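PDB 3W56: C2 domain protein from Scophthalmus maximus, which binds calcium ions through its C2 domain, a beta-sandwich module that probably engages phospholipid membranes as the related C2 domain of perforin does. Local coordinates for residues A[82-87]-A[125-130]; A[114-117]-A[121-124]. All coordinates share one frame; numbering follows the deposited sequence.

Interaction 1: residues A[82-87]-A[125-130]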
ATOM      1  N   ASP A  82      -9.652   0.027  12.595  1.00 17.47           N
ATOM      2  CA  ASP A  82      -9.682   0.962  11.528  1.00 13.84           C
ATOM      3  C   ASP A  82      -9.391   0.144  10.264  1.00 12.11           C
ATOM      4  O   ASP A  82      -8.690  -0.911  10.301  1.00 17.77           O
ATOM      5  CB  ASP A  82      -8.543   1.945  11.665  1.00 15.22           C
ATOM      6  CG  ASP A  82      -8.809   3.062  12.690  1.00 21.61           C
ATOM      7  OD1 ASP A  82      -9.986   3.293  13.096  1.00 23.62           O
ATOM      8  OD2 ASP A  82      -7.819   3.762  13.033  1.00 26.66           O
ATOM      9  N   ILE A  83      -9.847   0.679   9.150  1.00 14.53           N
ATOM     10  CA  ILE A  83      -9.677   0.014   7.882  1.00 18.06           C
ATOM     11  C   ILE A  83      -8.470   0.630   7.205  1.00 15.46           C
ATOM     12  O   ILE A  83      -8.499   1.797   6.781  1.00 20.17           O
ATOM     13  CB  ILE A  83     -10.902   0.135   6.987  1.00 20.49           C
ATOM     14  CG1 ILE A  83     -12.079  -0.569   7.678  1.00 23.96           C
ATOM     15  CG2 ILE A  83     -10.615  -0.536   5.647  1.00 22.72           C
ATOM     16  CD1 ILE A  83     -11.713  -1.943   8.173  1.00 19.90           C
ATOM     17  N   LEU A  84      -7.416  -0.187   7.122  1.00 13.57           N
ATOM     18  CA  LEU A  84      -6.209   0.094   6.325  1.00 17.75           C
ATOM     19  C   LEU A  84      -6.579  -0.225   4.884  1.00 16.24           C
ATOM     20  O   LEU A  84      -7.001  -1.328   4.566  1.00 19.81           O
ATOM     21  CB  LEU A  84      -4.962  -0.734   6.815  1.00 10.92           C
ATOM     22  CG  LEU A  84      -3.747  -0.708   5.873  1.00 13.79           C
ATOM     23  CD1 LEU A  84      -3.035   0.656   5.927  1.00 18.87           C
ATOM     24  CD2 LEU A  84      -2.759  -1.828   6.243  1.00 13.60           C
ATOM     25  N   ARG A  85      -6.511   0.771   4.021  1.00 13.88           N
ATOM     26  CA  ARG A  85      -6.762   0.593   2.611  1.00 17.12           C
ATOM     27  C   ARG A  85      -5.525   0.990   1.764  1.00 19.57           C
ATOM     28  O   ARG A  85      -4.923   2.109   1.883  1.00 16.79           O
ATOM     29  CB  ARG A  85      -8.017   1.444   2.229  1.00 17.43           C
ATOM     30  CG  ARG A  85      -8.233   1.574   0.770  1.00 18.70           C
ATOM     31  CD  ARG A  85      -9.264   2.666   0.513  1.00 27.94           C
ATOM     32  NE  ARG A  85      -9.558   2.827  -0.907  1.00 25.74           N
ATOM     33  CZ  ARG A  85     -10.534   2.178  -1.543  1.00 32.21           C
ATOM     34  NH1 ARG A  85     -11.301   1.317  -0.876  1.00 30.00           N
ATOM     35  NH2 ARG A  85     -10.762   2.397  -2.847  1.00 32.42           N
ATOM     36  N   LEU A  86      -5.173   0.080   0.875  1.00 18.75           N
ATOM     37  CA  LEU A  86      -3.984   0.210   0.051  1.00 11.65           C
ATOM     38  C   LEU A  86      -4.449   0.169  -1.370  1.00 15.87           C
ATOM     39  O   LEU A  86      -5.164  -0.711  -1.792  1.00 15.63           O
ATOM     40  CB  LEU A  86      -2.970  -0.902   0.341  1.00  9.57           C
ATOM     41  CG  LEU A  86      -2.459  -0.970   1.763  1.00  9.75           C
ATOM     42  CD1 LEU A  86      -1.341  -2.050   1.936  1.00 17.04           C
ATOM     43  CD2 LEU A  86      -1.883   0.319   2.265  1.00 14.14           C
ATOM     44  N   GLU A  87      -4.049   1.166  -2.128  1.00 13.19           N
ATOM     45  CA  GLU A  87      -4.312   1.088  -3.535  1.00 19.72           C
ATOM     46  C   GLU A  87      -2.986   1.107  -4.276  1.00 13.55           C
ATOM     47  O   GLU A  87      -2.129   1.977  -4.006  1.00 14.38           O
ATOM     48  CB  GLU A  87      -5.211   2.232  -3.984  1.00 14.37           C
ATOM     49  CG  GLU A  87      -6.472   2.370  -3.179  1.00 18.26           C
ATOM     50  CD  GLU A  87      -7.221   3.628  -3.530  1.00 24.15           C
ATOM     51  OE1 GLU A  87      -6.750   4.347  -4.444  1.00 20.85           O
ATOM     52  OE2 GLU A  87      -8.245   3.908  -2.861  1.00 22.87           O
ATOM     53  N   TYR A 125       3.083  -6.462   2.220  1.00 12.44           N
ATOM     54  CA  TYR A 125       3.312  -5.323   3.129  1.00  7.60           C
ATOM     55  C   TYR A 125       3.273  -5.823   4.541  1.00 10.05           C
ATOM     56  O   TYR A 125       2.818  -6.941   4.863  1.00 11.58           O
ATOM     57  CB  TYR A 125       2.249  -4.253   2.892  1.00  7.40           C
ATOM     58  CG  TYR A 125       0.828  -4.699   3.203  1.00  9.96           C
ATOM     59  CD1 TYR A 125       0.246  -4.372   4.462  1.00 14.33           C
ATOM     60  CD2 TYR A 125       0.059  -5.403   2.273  1.00 15.85           C
ATOM     61  CE1 TYR A 125      -1.053  -4.702   4.757  1.00 13.99           C
ATOM     62  CE2 TYR A 125      -1.290  -5.768   2.573  1.00 13.12           C
ATOM     63  CZ  TYR A 125      -1.829  -5.408   3.835  1.00 14.22           C
ATOM     64  OH  TYR A 125      -3.147  -5.714   4.181  1.00 18.46           O
ATOM     65  N   MET A 126       3.743  -4.979   5.443  1.00  6.73           N
ATOM     66  CA  MET A 126       3.740  -5.288   6.836  1.00  7.82           C
ATOM     67  C   MET A 126       3.102  -4.090   7.503  1.00  9.45           C
ATOM     68  O   MET A 126       3.172  -2.959   7.003  1.00 11.40           O
ATOM     69  CB  MET A 126       5.149  -5.491   7.403  1.00 16.34           C
ATOM     70  CG  MET A 126       5.678  -6.802   6.945  1.00 18.27           C
ATOM     71  SD  MET A 126       7.231  -7.135   7.761  1.00 15.91           S
ATOM     72  CE  MET A 126       6.737  -7.216   9.494  1.00 18.06           C
ATOM     73  N   TYR A 127       2.484  -4.365   8.629  1.00 10.35           N
ATOM     74  CA  TYR A 127       2.163  -3.209   9.497  1.00 12.26           C
ATOM     75  C   TYR A 127       2.301  -3.575  10.921  1.00  9.90           C
ATOM     76  O   TYR A 127       2.196  -4.733  11.321  1.00 11.99           O
ATOM     77  CB  TYR A 127       0.757  -2.636   9.183  1.00 12.52           C
ATOM     78  CG  TYR A 127      -0.358  -3.446   9.782  1.00  8.67           C
ATOM     79  CD1 TYR A 127      -0.811  -3.202  11.090  1.00 10.19           C
ATOM     80  CD2 TYR A 127      -0.963  -4.470   9.054  1.00 10.78           C
ATOM     81  CE1 TYR A 127      -1.868  -3.986  11.633  1.00 13.40           C
ATOM     82  CE2 TYR A 127      -1.991  -5.226   9.568  1.00 15.59           C
ATOM     83  CZ  TYR A 127      -2.432  -4.978  10.864  1.00 14.98           C
ATOM     84  OH  TYR A 127      -3.458  -5.787  11.333  1.00 17.06           O
ATOM     85  N   THR A 128       2.579  -2.559  11.731  1.00 14.57           N
ATOM     86  CA  THR A 128       2.620  -2.678  13.183  1.00 13.11           C
ATOM     87  C   THR A 128       1.619  -1.687  13.806  1.00 14.24           C
ATOM     88  O   THR A 128       1.678  -0.489  13.502  1.00 15.88           O
ATOM     89  CB  THR A 128       4.046  -2.408  13.707  1.00 17.49           C
ATOM     90  OG1 THR A 128       4.897  -3.518  13.331  1.00 18.88           O
ATOM     91  CG2 THR A 128       4.038  -2.355  15.229  1.00 17.65           C
ATOM     92  N   LEU A 129       0.689  -2.193  14.623  1.00 16.49           N
ATOM     93  CA  LEU A 129      -0.186  -1.329  15.407  1.00 21.63           C
ATOM     94  C   LEU A 129       0.198  -1.480  16.878  1.00 14.37           C
ATOM     95  O   LEU A 129       0.143  -2.576  17.468  1.00 18.76           O
ATOM     96  CB  LEU A 129      -1.647  -1.679  15.178  1.00 20.00           C
ATOM     97  CG  LEU A 129      -2.677  -0.795  15.913  1.00 15.12           C
ATOM     98  CD1 LEU A 129      -2.719   0.594  15.369  1.00 21.42           C
ATOM     99  CD2 LEU A 129      -3.999  -1.518  15.683  1.00 18.05           C
ATOM    100  N   SER A 130       0.602  -0.351  17.451  1.00 26.18           N
ATOM    101  CA  SER A 130       1.249  -0.361  18.736  1.00 26.13           C
ATOM    102  C   SER A 130       0.700   0.764  19.609  1.00 30.50           C
ATOM    103  O   SER A 130       0.187   1.787  19.111  1.00 29.90           O
ATOM    104  CB  SER A 130       2.753  -0.121  18.547  1.00 25.74           C
ATOM    105  OG  SER A 130       2.935   1.141  17.913  1.00 30.08           O
TER
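Leu-86 sets its CD1 methyl squarely over one face of the Tyr-125 ring, 3.5 Å from CD1 to the ring centroid and 6° off the ring normal. This is a well-centred CH-pi contact: the six ring carbons lie at nearly equal range from the methyl, the nearest being CD2 at 3.6 Å. Tyr-125 can offer that face because its CG lies between the backbone N and the carbonyl carbon (chi1 63°), which lays the ring across the ends of the leucines. On the same side of the ring plane, but displaced toward its rim, Leu-84, pointing against Tyr-125, brings CD2 obliquely to CE1 at 3.7 Å, and this methyl also reaches, more loosely, CD2 of Tyr-127 at 4.3 Å. One tyrosine ring thus rests on two leucines spaced two residues apart, as where alternate strand side chains point into a core.

The short strand segments are too far apart for sheet pairing: their axes come no closer than 11.1 Å, and their N-to-C directions are 155° apart, near antiparallel; leucine methyls and tyrosine rings fill the gap. Tyr-125 OH bonds to Arg-104 NE, and Tyr-127 OH to the backbone N of Lys-107. On the other face of strand 83-87, Arg-85 grips Glu-87 side-on in a salt bridge, with OE2 at the guanidinium edge and in its plane: NE, 2.6 Å away, meets the anti lone pair of OE2, while NH2, at 2.9 Å, comes from above the carboxylate plane; OE1 bonds to His-89 NE2.

The contact joins the two antiparallel sheets of the C2 beta sandwich. Residues 83-87 are flanked in their sheet by strands 44-50 and 97-105, while Leu-26 of strand 22-32, next to strand 122-130 in the facing sheet, packs on Leu-86.

Interaction 2: residues A[114-117]-A[121-124]; sequences DCYL and GTLH
Cys-115 and Leu-123 form a hydrogen-bonded antiparallel pair, Cys-115 N to Leu-123 O at 2.6 Å and Leu-123 N to Cys-115 O at 2.8 Å, in the beta hairpin of strands 109-116 and 122-130. Asp-114 with His-124 and Tyr-116 with Thr-122 are the non-hydrogen-bonded pairs beside it. These two pairs share one face of the sheet. There His-124 gives the in-plane N-H of ND1 to Asp-114 OD2 at 2.7 Å, but the imidazole stands nearly upright to the carboxylate, their planes 86° apart, and meets the oxygen from above the carboxylate plane. Replacing His-124 with a leucine would probably leave Asp-114 OD2 without its donor and the carboxylate freer to turn. Tyr-116 lies alongside Thr-122, CD1 3.8 Å from OG1. On the other face Cys-115 CB packs against Leu-123 CB at 4.0 Å; with SG anti to the backbone N (chi1 166°), Cys-115 reaches Cys-102 in a disulfide that ties this hairpin to strand 97-105 of the second sheet. Near the turn, Leu-117 N bonds to Gly-121 O at 2.9 Å, and Gly-121 takes a positive phi (107°) at which a CB would jam against the preceding carbonyl oxygen.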
ATOM      1  N   ASP A 114      -0.565 -10.145   2.271  1.00 11.40           N
ATOM      2  CA  ASP A 114      -0.565 -10.090   0.827  1.00 11.67           C
ATOM      3  C   ASP A 114      -1.826  -9.435   0.329  1.00 17.09           C
ATOM      4  O   ASP A 114      -2.948  -9.654   0.875  1.00 19.53           O
ATOM      5  CB  ASP A 114      -0.551 -11.514   0.238  1.00 12.75           C
ATOM      6  CG  ASP A 114       0.590 -12.348   0.791  1.00 19.83           C
ATOM      7  OD1 ASP A 114       0.367 -13.536   1.060  1.00 29.63           O
ATOM      8  OD2 ASP A 114       1.727 -11.846   0.964  1.00 19.52           O
ATOM      9  N   CYS A 115      -1.667  -8.643  -0.718  1.00 12.11           N
ATOM     10  CA  CYS A 115      -2.801  -8.018  -1.361  1.00 17.23           C
ATOM     11  C   CYS A 115      -2.822  -8.364  -2.875  1.00 14.56           C
ATOM     12  O   CYS A 115      -1.918  -8.011  -3.660  1.00 15.02           O
ATOM     13  CB  CYS A 115      -2.728  -6.520  -1.086  1.00 16.35           C
ATOM     14  SG  CYS A 115      -3.822  -5.685  -2.136  1.00 21.33           S
ATOM     15  N   TYR A 116      -3.849  -9.092  -3.346  1.00 10.52           N
ATOM     16  CA  TYR A 116      -3.827  -9.468  -4.722  1.00  9.63           C
ATOM     17  C   TYR A 116      -4.414  -8.403  -5.620  1.00  9.35           C
ATOM     18  O   TYR A 116      -5.498  -7.853  -5.353  1.00 19.23           O
ATOM     19  CB  TYR A 116      -4.623 -10.806  -4.856  1.00  9.06           C
ATOM     20  CG  TYR A 116      -4.117 -11.827  -3.851  1.00 10.08           C
ATOM     21  CD1 TYR A 116      -2.934 -12.540  -4.096  1.00  9.53           C
ATOM     22  CD2 TYR A 116      -4.758 -12.039  -2.606  1.00 12.17           C
ATOM     23  CE1 TYR A 116      -2.391 -13.405  -3.149  1.00 12.15           C
ATOM     24  CE2 TYR A 116      -4.207 -12.931  -1.627  1.00  8.55           C
ATOM     25  CZ  TYR A 116      -3.036 -13.605  -1.943  1.00  7.66           C
ATOM     26  OH  TYR A 116      -2.425 -14.488  -1.125  1.00 15.93           O
ATOM     27  N   LEU A 117      -3.685  -8.101  -6.662  1.00  9.61           N
ATOM     28  CA  LEU A 117      -4.103  -7.029  -7.551  1.00 15.44           C
ATOM     29  C   LEU A 117      -4.941  -7.678  -8.653  1.00 20.70           C
ATOM     30  O   LEU A 117      -4.557  -8.725  -9.192  1.00 16.51           O
ATOM     31  CB  LEU A 117      -2.868  -6.299  -8.076  1.00 13.65           C
ATOM     32  CG  LEU A 117      -1.964  -5.791  -6.927  1.00 18.52           C
ATOM     33  CD1 LEU A 117      -0.675  -5.160  -7.494  1.00 15.39           C
ATOM     34  CD2 LEU A 117      -2.751  -4.798  -5.931  1.00 12.78           C
ATOM     35  N   GLY A 121      -0.619  -9.542 -10.154  1.00 17.86           N
ATOM     36  CA  GLY A 121       0.425  -9.094  -9.248  1.00 15.18           C
ATOM     37  C   GLY A 121       0.007  -9.185  -7.808  1.00 11.99           C
ATOM     38  O   GLY A 121      -1.178  -9.301  -7.491  1.00 13.52           O
ATOM     39  N   THR A 122       1.000  -9.183  -6.904  1.00  9.06           N
ATOM     40  CA  THR A 122       0.710  -9.208  -5.474  1.00  5.65           C
ATOM     41  C   THR A 122       1.505  -8.111  -4.785  1.00 11.17           C
ATOM     42  O   THR A 122       2.717  -8.010  -4.969  1.00 12.00           O
ATOM     43  CB  THR A 122       1.105 -10.564  -4.839  1.00 11.49           C
ATOM     44  OG1 THR A 122       0.438 -11.602  -5.587  1.00 13.61           O
ATOM     45  CG2 THR A 122       0.654 -10.649  -3.357  1.00 13.20           C
ATOM     46  N   LEU A 123       0.798  -7.357  -3.962  1.00  8.45           N
ATOM     47  CA  LEU A 123       1.475  -6.346  -3.126  1.00  6.87           C
ATOM     48  C   LEU A 123       1.651  -7.045  -1.769  1.00 10.56           C
ATOM     49  O   LEU A 123       0.668  -7.562  -1.156  1.00 12.70           O
ATOM     50  CB  LEU A 123       0.516  -5.174  -2.904  1.00 11.09           C
ATOM     51  CG  LEU A 123       0.969  -4.143  -1.848  1.00  8.66           C
ATOM     52  CD1 LEU A 123       2.245  -3.279  -2.212  1.00 10.15           C
ATOM     53  CD2 LEU A 123      -0.237  -3.157  -1.547  1.00 11.50           C
ATOM     54  N   HIS A 124       2.875  -7.034  -1.234  1.00  9.19           N
ATOM     55  CA  HIS A 124       3.152  -7.558   0.092  1.00  6.54           C
ATOM     56  C   HIS A 124       3.490  -6.388   0.984  1.00  8.97           C
ATOM     57  O   HIS A 124       4.037  -5.408   0.501  1.00  9.07           O
ATOM     58  CB  HIS A 124       4.382  -8.489   0.058  1.00  9.91           C
ATOM     59  CG  HIS A 124       4.283  -9.599  -0.944  1.00 11.63           C
ATOM     60  ND1 HIS A 124       3.509 -10.707  -0.709  1.00 13.66           N
ATOM     61  CD2 HIS A 124       4.853  -9.778  -2.163  1.00 13.33           C
ATOM     62  CE1 HIS A 124       3.575 -11.523  -1.752  1.00 14.73           C
ATOM     63  NE2 HIS A 124       4.388 -10.996  -2.645  1.00 15.69           N
TER

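Strand 122-130 serves both interactions, its early residues paired with strand 109-116 as its neighbour in the sheet in interaction 2 and its later ones facing the other sheet in interaction 1. The chemistry follows that division. Interaction 1 is wholly buried and holds two sheets together by methyl-to-ring packing; interaction 2 is only partly buried and joins neighbours within one sheet through backbone bonds, with a polar His-Asp pair on its outward face. Their inward faces merge: Leu-86 CD1 meets Leu-123 CD2 at 3.8 Å, and Tyr-125 CE2 meets Cys-115 CB at 4.0 Å. Along the chain, both segments of interaction 2 fall between the two segments of interaction 1.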